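Local structure of DnaD-like replication protein (Streptococcus mutans UA159, 2ZC2) at residues 9-12 with 17-20; 23-28 with 53-58; 41-46 with 59-64. The protein belongs to the DnaB/DnaD family and probably takes part in DNA replication, this chain being a helical fragment of the longer protein. One frame throughout, in Å; residues are numbered along the deposited sequence.

Interaction 1 of 3, residues 9-12 with 17-20. With ZN (zinc ion), chain F.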
loop_
_atom_site.group_PDB
_atom_site.type_symbol
_atom_site.label_atom_id
_atom_site.label_comp_id
_atom_site.label_asym_id
_atom_site.label_seq_id
_atom_site.Cartn_x
_atom_site.Cartn_y
_atom_site.Cartn_z
ATOM N N ASP A 9 -9.411 2.477 3.335
ATOM C CA ASP A 9 -8.321 3.429 3.644
ATOM C C ASP A 9 -7.852 4.154 2.362
ATOM O O ASP A 9 -7.838 5.372 2.298
ATOM C CB ASP A 9 -7.178 2.697 4.353
ATOM C CG ASP A 9 -7.540 2.362 5.799
ATOM O OD1 ASP A 9 -8.490 3.008 6.280
ATOM O OD2 ASP A 9 -6.948 1.457 6.433
ATOM N N PHE A 10 -7.515 3.373 1.337
ATOM C CA PHE A 10 -7.082 3.910 0.061
ATOM C C PHE A 10 -8.049 4.891 -0.539
ATOM O O PHE A 10 -7.656 5.955 -0.967
ATOM C CB PHE A 10 -6.816 2.761 -0.909
ATOM C CG PHE A 10 -5.376 2.254 -0.860
ATOM C CD1 PHE A 10 -4.974 1.402 0.122
ATOM C CD2 PHE A 10 -4.444 2.691 -1.785
ATOM C CE1 PHE A 10 -3.661 0.963 0.200
ATOM C CE2 PHE A 10 -3.148 2.270 -1.752
ATOM C CZ PHE A 10 -2.745 1.379 -0.754
ATOM N N GLU A 11 -9.340 4.537 -0.564
ATOM C CA GLU A 11 -10.332 5.370 -1.233
ATOM C C GLU A 11 -10.567 6.613 -0.470
ATOM O O GLU A 11 -10.694 7.682 -1.053
ATOM C CB GLU A 11 -11.617 4.571 -1.415
ATOM C CG GLU A 11 -11.404 3.501 -2.451
ATOM C CD GLU A 11 -12.653 2.639 -2.748
ATOM O OE1 GLU A 11 -13.515 2.461 -1.845
ATOM O OE2 GLU A 11 -12.717 2.109 -3.883
ATOM N N ARG A 12 -10.508 6.536 0.865
ATOM C CA ARG A 12 -10.710 7.775 1.648
ATOM C C ARG A 12 -9.551 8.732 1.425
ATOM O O ARG A 12 -9.757 9.921 1.238
ATOM C CB ARG A 12 -10.811 7.451 3.132
ATOM C CG ARG A 12 -10.885 8.671 4.067
ATOM C CD ARG A 12 -10.627 8.265 5.543
ATOM N NE ARG A 12 -9.239 7.871 5.718
ATOM C CZ ARG A 12 -8.857 6.665 6.110
ATOM N NH1 ARG A 12 -9.754 5.747 6.426
ATOM N NH2 ARG A 12 -7.573 6.382 6.203
HETATM N N MSE A 17 -12.773 6.199 -5.808
HETATM C CA MSE A 17 -12.837 4.752 -5.804
HETATM C C MSE A 17 -11.603 4.173 -6.478
HETATM O O MSE A 17 -11.057 4.784 -7.393
HETATM C CB MSE A 17 -14.083 4.274 -6.551
HETATM C CG MSE A 17 -15.360 4.397 -5.756
HETATM SE SE MSE A 17 -16.917 3.889 -6.803
HETATM C CE MSE A 17 -16.219 2.308 -7.754
ATOM N N LEU A 18 -11.171 2.995 -6.042
ATOM C CA LEU A 18 -10.128 2.330 -6.790
ATOM C C LEU A 18 -10.694 1.792 -8.100
ATOM O O LEU A 18 -11.813 1.289 -8.138
ATOM C CB LEU A 18 -9.488 1.204 -5.981
ATOM C CG LEU A 18 -8.867 1.684 -4.652
ATOM C CD1 LEU A 18 -8.025 0.605 -4.022
ATOM C CD2 LEU A 18 -8.071 3.005 -4.863
ATOM N N SER A 19 -9.900 1.899 -9.156
ATOM C CA SER A 19 -10.194 1.260 -10.429
ATOM C C SER A 19 -10.084 -0.290 -10.288
ATOM O O SER A 19 -9.378 -0.787 -9.394
ATOM C CB SER A 19 -9.133 1.762 -11.412
ATOM O OG SER A 19 -8.014 0.864 -11.326
ATOM N N PRO A 20 -10.724 -1.079 -11.216
ATOM C CA PRO A 20 -10.472 -2.529 -11.244
ATOM C C PRO A 20 -9.020 -2.919 -11.249
ATOM O O PRO A 20 -8.640 -3.909 -10.566
ATOM C CB PRO A 20 -11.138 -2.970 -12.543
ATOM C CG PRO A 20 -12.291 -2.007 -12.647
ATOM C CD PRO A 20 -11.751 -0.695 -12.202
HETATM ZN ZN ZN F . -8.230 1.952 8.250
#

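Interaction 2 of 3, residues 23-28 with 53-58. With ZN (zinc ion), chain C.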
loop_
_atom_site.group_PDB
_atom_site.type_symbol
_atom_site.label_atom_id
_atom_site.label_comp_id
_atom_site.label_asym_id
_atom_site.label_seq_id
_atom_site.Cartn_x
_atom_site.Cartn_y
_atom_site.Cartn_z
ATOM N N LEU A 23 -7.650 -2.251 -7.747
ATOM C CA LEU A 23 -8.193 -3.296 -6.870
ATOM C C LEU A 23 -7.442 -4.574 -7.076
ATOM O O LEU A 23 -7.022 -5.181 -6.116
ATOM C CB LEU A 23 -9.711 -3.511 -7.084
ATOM C CG LEU A 23 -10.564 -2.466 -6.377
ATOM C CD1 LEU A 23 -11.948 -2.323 -7.024
ATOM C CD2 LEU A 23 -10.690 -2.804 -4.910
ATOM N N GLU A 24 -7.208 -4.934 -8.351
ATOM C CA GLU A 24 -6.491 -6.161 -8.703
ATOM C C GLU A 24 -5.022 -6.103 -8.311
ATOM O O GLU A 24 -4.421 -7.068 -7.832
ATOM C CB GLU A 24 -6.650 -6.432 -10.225
ATOM C CG GLU A 24 -5.309 -6.871 -10.914
ATOM C CD GLU A 24 -4.963 -6.073 -12.228
ATOM O OE1 GLU A 24 -4.211 -5.028 -12.170
ATOM O OE2 GLU A 24 -5.458 -6.526 -13.311
ATOM N N ASP A 25 -4.411 -4.937 -8.491
ATOM C CA ASP A 25 -3.029 -4.741 -8.047
ATOM C C ASP A 25 -2.869 -4.950 -6.570
ATOM O O ASP A 25 -1.920 -5.598 -6.130
ATOM C CB ASP A 25 -2.565 -3.321 -8.369
ATOM C CG ASP A 25 -1.796 -3.237 -9.676
ATOM O OD1 ASP A 25 -1.475 -4.267 -10.315
ATOM O OD2 ASP A 25 -1.474 -2.097 -10.041
ATOM N N LEU A 26 -3.774 -4.382 -5.801
ATOM C CA LEU A 26 -3.762 -4.596 -4.346
ATOM C C LEU A 26 -3.898 -6.076 -3.964
ATOM O O LEU A 26 -3.161 -6.561 -3.112
ATOM C CB LEU A 26 -4.901 -3.827 -3.711
ATOM C CG LEU A 26 -4.650 -2.778 -2.627
ATOM C CD1 LEU A 26 -3.490 -1.900 -3.028
ATOM C CD2 LEU A 26 -5.926 -1.955 -2.332
ATOM N N GLN A 27 -4.852 -6.783 -4.590
ATOM C CA GLN A 27 -5.048 -8.243 -4.348
ATOM C C GLN A 27 -3.792 -8.996 -4.590
ATOM O O GLN A 27 -3.384 -9.832 -3.770
ATOM C CB GLN A 27 -6.185 -8.852 -5.191
ATOM C CG GLN A 27 -7.542 -8.556 -4.632
ATOM C CD GLN A 27 -8.653 -8.567 -5.663
ATOM O OE1 GLN A 27 -9.764 -8.056 -5.406
ATOM N NE2 GLN A 27 -8.373 -9.130 -6.843
ATOM N N LYS A 28 -3.167 -8.677 -5.722
ATOM C CA LYS A 28 -1.905 -9.292 -6.117
ATOM C C LYS A 28 -0.778 -9.098 -5.119
ATOM O O LYS A 28 -0.157 -10.080 -4.694
ATOM C CB LYS A 28 -1.505 -8.855 -7.545
ATOM C CG LYS A 28 -2.175 -9.761 -8.619
ATOM C CD LYS A 28 -2.747 -9.056 -9.878
ATOM C CE LYS A 28 -1.675 -8.582 -10.852
ATOM N NZ LYS A 28 -0.247 -9.050 -10.615
ATOM N N THR A 53 -0.460 11.958 -1.586
ATOM C CA THR A 53 -1.392 10.865 -1.636
ATOM C C THR A 53 -1.770 10.639 -3.129
ATOM O O THR A 53 -2.763 11.154 -3.628
ATOM C CB THR A 53 -2.621 11.047 -0.681
ATOM O OG1 THR A 53 -2.193 11.523 0.595
ATOM C CG2 THR A 53 -3.292 9.670 -0.407
ATOM N N ASN A 54 -0.944 9.869 -3.810
ATOM C CA ASN A 54 -1.265 9.372 -5.138
ATOM C C ASN A 54 -0.859 7.922 -5.294
ATOM O O ASN A 54 0.101 7.476 -4.643
ATOM C CB ASN A 54 -0.665 10.270 -6.250
ATOM C CG ASN A 54 0.837 10.212 -6.344
ATOM O OD1 ASN A 54 1.524 11.209 -6.056
ATOM N ND2 ASN A 54 1.366 9.119 -6.909
ATOM N N TRP A 55 -1.611 7.173 -6.108
ATOM C CA TRP A 55 -1.345 5.726 -6.283
ATOM C C TRP A 55 0.101 5.368 -6.474
ATOM O O TRP A 55 0.622 4.513 -5.791
ATOM C CB TRP A 55 -2.150 5.154 -7.480
ATOM C CG TRP A 55 -1.880 3.653 -7.693
ATOM C CD1 TRP A 55 -1.012 3.083 -8.588
ATOM C CD2 TRP A 55 -2.485 2.574 -6.976
ATOM N NE1 TRP A 55 -1.077 1.724 -8.498
ATOM C CE2 TRP A 55 -1.973 1.390 -7.499
ATOM C CE3 TRP A 55 -3.437 2.505 -5.942
ATOM C CZ2 TRP A 55 -2.359 0.117 -7.006
ATOM C CZ3 TRP A 55 -3.837 1.239 -5.452
ATOM C CH2 TRP A 55 -3.315 0.066 -6.003
ATOM N N ASN A 56 0.743 5.977 -7.480
ATOM C CA ASN A 56 2.138 5.660 -7.866
ATOM C C ASN A 56 3.139 5.903 -6.762
ATOM O O ASN A 56 4.070 5.109 -6.549
ATOM C CB ASN A 56 2.566 6.486 -9.105
ATOM C CG ASN A 56 1.734 6.123 -10.364
ATOM O OD1 ASN A 56 0.881 5.258 -10.324
ATOM N ND2 ASN A 56 2.021 6.774 -11.478
ATOM N N TYR A 57 2.975 7.019 -6.069
ATOM C CA TYR A 57 3.845 7.295 -4.902
ATOM C C TYR A 57 3.774 6.231 -3.815
ATOM O O TYR A 57 4.803 5.764 -3.300
ATOM C CB TYR A 57 3.561 8.711 -4.339
ATOM C CG TYR A 57 4.569 9.220 -3.315
ATOM C CD1 TYR A 57 5.658 10.017 -3.683
ATOM C CD2 TYR A 57 4.406 8.939 -1.958
ATOM C CE1 TYR A 57 6.576 10.495 -2.677
ATOM C CE2 TYR A 57 5.298 9.394 -0.991
ATOM C CZ TYR A 57 6.379 10.154 -1.337
ATOM O OH TYR A 57 7.209 10.636 -0.334
ATOM N N ILE A 58 2.573 5.823 -3.451
ATOM C CA ILE A 58 2.387 4.697 -2.508
ATOM C C ILE A 58 3.058 3.420 -3.001
ATOM O O ILE A 58 3.803 2.768 -2.302
ATOM C CB ILE A 58 0.836 4.457 -2.311
ATOM C CG1 ILE A 58 0.204 5.693 -1.672
ATOM C CG2 ILE A 58 0.582 3.177 -1.424
ATOM C CD1 ILE A 58 -1.329 5.845 -1.866
HETATM ZN ZN ZN C . -0.640 -2.180 -11.896
#

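Interaction 3 of 3, residues 41-46 with 59-64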
loop_
_atom_site.group_PDB
_atom_site.type_symbol
_atom_site.label_atom_id
_atom_site.label_comp_id
_atom_site.label_asym_id
_atom_site.label_seq_id
_atom_site.Cartn_x
_atom_site.Cartn_y
_atom_site.Cartn_z
ATOM N N ARG A 41 -0.839 -0.604 4.212
ATOM C CA ARG A 41 -1.406 0.491 4.929
ATOM C C ARG A 41 -0.314 1.459 5.451
ATOM O O ARG A 41 -0.514 2.700 5.416
ATOM C CB ARG A 41 -2.275 -0.061 6.089
ATOM C CG ARG A 41 -2.734 0.968 7.154
ATOM C CD ARG A 41 -3.735 0.294 8.171
ATOM N NE ARG A 41 -4.976 -0.149 7.503
ATOM C CZ ARG A 41 -5.338 -1.408 7.258
ATOM N NH1 ARG A 41 -4.565 -2.444 7.597
ATOM N NH2 ARG A 41 -6.503 -1.628 6.669
ATOM N N SER A 42 0.821 0.942 5.917
ATOM C CA SER A 42 1.844 1.904 6.340
ATOM C C SER A 42 2.568 2.642 5.196
ATOM O O SER A 42 3.061 3.748 5.408
ATOM C CB SER A 42 2.817 1.306 7.287
ATOM O OG SER A 42 3.601 0.421 6.606
ATOM N N ALA A 43 2.527 2.084 3.978
ATOM C CA ALA A 43 2.977 2.842 2.782
ATOM C C ALA A 43 2.004 3.953 2.486
ATOM O O ALA A 43 2.410 5.076 2.168
ATOM C CB ALA A 43 3.189 1.925 1.620
ATOM N N LEU A 44 0.704 3.662 2.624
ATOM C CA LEU A 44 -0.319 4.635 2.451
ATOM C C LEU A 44 -0.138 5.751 3.536
ATOM O O LEU A 44 -0.191 6.930 3.217
ATOM C CB LEU A 44 -1.712 3.999 2.636
ATOM C CG LEU A 44 -2.907 4.984 2.631
ATOM C CD1 LEU A 44 -2.993 5.664 1.259
ATOM C CD2 LEU A 44 -4.201 4.222 2.816
ATOM N N ARG A 45 0.003 5.350 4.792
ATOM C CA ARG A 45 0.278 6.294 5.891
ATOM C C ARG A 45 1.400 7.229 5.538
ATOM O O ARG A 45 1.291 8.416 5.742
ATOM C CB ARG A 45 0.664 5.559 7.193
ATOM C CG ARG A 45 0.789 6.531 8.444
ATOM C CD ARG A 45 1.034 5.766 9.771
ATOM N NE ARG A 45 2.477 5.650 9.954
ATOM C CZ ARG A 45 3.169 6.050 11.029
ATOM N NH1 ARG A 45 2.563 6.569 12.108
ATOM N NH2 ARG A 45 4.493 5.890 11.035
ATOM N N GLU A 46 2.520 6.662 5.098
ATOM C CA GLU A 46 3.724 7.449 4.791
ATOM C C GLU A 46 3.477 8.437 3.614
ATOM O O GLU A 46 3.900 9.596 3.634
ATOM C CB GLU A 46 4.889 6.508 4.533
ATOM C CG GLU A 46 6.136 7.209 4.193
ATOM C CD GLU A 46 6.531 8.173 5.306
ATOM O OE1 GLU A 46 6.578 7.737 6.507
ATOM O OE2 GLU A 46 6.761 9.368 4.946
ATOM N N GLN A 59 2.822 3.065 -4.252
ATOM C CA GLN A 59 3.534 1.902 -4.832
ATOM C C GLN A 59 5.046 2.024 -4.839
ATOM O O GLN A 59 5.680 1.047 -4.642
ATOM C CB GLN A 59 3.068 1.567 -6.272
ATOM C CG GLN A 59 1.595 1.286 -6.317
ATOM C CD GLN A 59 1.235 0.064 -5.430
ATOM O OE1 GLN A 59 0.296 0.109 -4.661
ATOM N NE2 GLN A 59 2.001 -1.026 -5.561
ATOM N N ALA A 60 5.605 3.206 -5.121
ATOM C CA ALA A 60 7.071 3.404 -5.022
ATOM C C ALA A 60 7.610 3.147 -3.582
ATOM O O ALA A 60 8.668 2.503 -3.370
ATOM C CB ALA A 60 7.443 4.813 -5.538
ATOM N N ILE A 61 6.873 3.627 -2.584
ATOM C CA ILE A 61 7.205 3.271 -1.192
ATOM C C ILE A 61 7.244 1.769 -0.994
ATOM O O ILE A 61 8.230 1.261 -0.472
ATOM C CB ILE A 61 6.314 4.000 -0.101
ATOM C CG1 ILE A 61 6.408 5.500 -0.209
ATOM C CG2 ILE A 61 6.697 3.529 1.305
ATOM C CD1 ILE A 61 5.283 6.307 0.601
ATOM N N LEU A 62 6.215 1.045 -1.434
ATOM C CA LEU A 62 6.194 -0.404 -1.325
ATOM C C LEU A 62 7.357 -1.073 -2.060
ATOM O O LEU A 62 7.927 -2.051 -1.551
ATOM C CB LEU A 62 4.878 -1.008 -1.842
ATOM C CG LEU A 62 3.710 -0.737 -0.914
ATOM C CD1 LEU A 62 2.413 -1.065 -1.608
ATOM C CD2 LEU A 62 3.928 -1.509 0.426
ATOM N N ARG A 63 7.693 -0.562 -3.255
ATOM C CA ARG A 63 8.820 -1.107 -4.055
ATOM C C ARG A 63 10.151 -0.880 -3.400
ATOM O O ARG A 63 10.995 -1.749 -3.401
ATOM C CB ARG A 63 8.876 -0.506 -5.481
ATOM C CG ARG A 63 7.941 -1.125 -6.387
ATOM C CD ARG A 63 8.300 -0.793 -7.845
ATOM N NE ARG A 63 8.420 0.639 -7.998
ATOM C CZ ARG A 63 7.408 1.430 -8.339
ATOM N NH1 ARG A 63 6.230 0.911 -8.602
ATOM N NH2 ARG A 63 7.620 2.736 -8.474
ATOM N N ASN A 64 10.379 0.308 -2.881
ATOM C CA ASN A 64 11.606 0.512 -2.129
ATOM C C ASN A 64 11.706 -0.489 -0.959
ATOM O O ASN A 64 12.749 -1.115 -0.791
ATOM C CB ASN A 64 11.754 1.963 -1.683
ATOM C CG ASN A 64 12.876 2.149 -0.684
ATOM O OD1 ASN A 64 12.627 2.242 0.535
ATOM N ND2 ASN A 64 14.133 2.156 -1.182
#

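Interaction 1 of 3, residues 9-12 with 17-20
The turn of a helix-loop-helix, between helix 5-14 and helix 20-32, is closed where Glu11 reaches the backbone of Leu18. The Glu11 side chain runs extended beyond CG, chi2 -179°, which carries its carboxylate from the helix flank across to the loop. There OE2 accepts the N-H of Leu18, 2.8 Å from N, in a nearly straight bond at 162° that uses the anti lone pair. The same oxygen lies 3.3 Å from CA of Met17 (a selenomethionine), whose CB also touches it while the SE end points away. Nearer the helix the contact turns apolar: Glu11 CG lies 3.8 Å from Leu18 CG, the two chains slanting across each other. Leu18 CD1 meets Phe10 CB at 4.0 Å, at the base of the aromatic side chain, and stands oblique to the ring. Helix 20-32 starts directly after this loop, with Ser19 at its N-cap and OG bonded to Glu22 N. Two residues before Glu11, Asp9 grips a zinc ion with both oxygens, OD1 at 2.2 Å and OD2 at 2.3 Å from the metal, and Arg12 NH1 donates to the same OD1 from its anti side, tilted out of the carboxylate plane.

Interaction 2 of 3, residues 23-28 with 53-58
Asp25 OD2 binds a zinc ion at 2.0 Å, and the side chain that carries it rests against the indole of Trp55. OD1 stands farther from the metal, so the carboxylate leans on the zinc mainly through one oxygen. A single aspartate would not be expected to complete the coordination of a zinc ion, and this residue also touches a crystal neighbour. The methylene does the touching on the protein side: Asp25 CB lies 3.7 Å from Trp55 CZ2, at the edge of the ring and close to its plane. Carboxylate and indole are almost coplanar, 13° apart, and OD2 sits 3.9 Å from CZ2, so the acid lies beside the ring's rim and not over a face. In this all-helical DnaB/DnaD-family domain the tryptophan spans the space between helix 20-32 and the start of helix 55-67, where the nearest CA atoms of the two segments, those of Asp25 and Trp55, are 10.7 Å apart. CG anti to the backbone N, chi1 179°, points the indole out from the first turn toward helix 20-32. Asn54 precedes that turn at the N-cap position. One helical residue on from Asp25, Leu26 brings its CD1 methyl to 3.6 Å from Trp55 CH2, meeting the six-membered ring at an oblique angle. The indole therefore has a charged, metal-bound neighbour at one part of its rim and a buried aliphatic one at the next. Arg16, from the loop after helix 5-14, also packs on Trp55.

Interaction 3 of 3, residues 41-46 with 59-64
Apolar packing makes up this contact, and it centres on the small side chain of Ala43, which projects at helix 55-67. Its CB is 3.7 Å from Leu62 CD2 and 3.9 Å from Ile61 CG2, so two consecutive residues of the partner helix share one methyl. Ile61 is split between two jobs. CG2 stands anti to its backbone N and lies along Ala43, whereas the CG1 arm, beside that nitrogen at chi1 -58°, carries CD1 farther along helix 37-50. At its end CD1 lies 3.8 Å from Glu46 CG, the two side chains crossing at about a right angle. The glutamate gives only its aliphatic stem to this meeting: its chain bends at chi2, 58°, and the carboxylate turns away from the isoleucine. Contact with the backbone follows from the same reach, since CD1 also comes to 3.5 Å from Ala43 O. No hydrogen bond joins the two segments. Trp65, a turn beyond Ile61, packs on Ala43 and extends the patch. With segment axes 8.9 Å apart at closest and directions 123° from one another, these are consecutive helices crossing steeply, with the small Ala43 facing Ile61 and Leu62, as part of the compact all-helical DnaB/DnaD-family domain.

Overall arrangement
Phe10 of interaction 1 joins all three contacts. Its CZ meets Ile58 CG2 at 3.8 Å and its CE2 meets Trp55 CZ3 at 3.9 Å, while its backbone N touches Leu44 CD2. Interaction 2 lies between the others, with its centre about 9 Å from each of theirs; interactions 1 and 3 are about 15 Å apart, centre to centre. The loop of 17-20 reaches interaction 2 through Leu18 CD1, 3.7 Å from Leu26 CD2, and Ile58 CD1 reaches interaction 3 at Leu44 CD1, 3.5 Å away. Polar linkage is carried by Asp9: its OD2, already on zinc, forms a salt bridge with Arg41 NE at 2.8 Å, tying one metal site to helix 37-50.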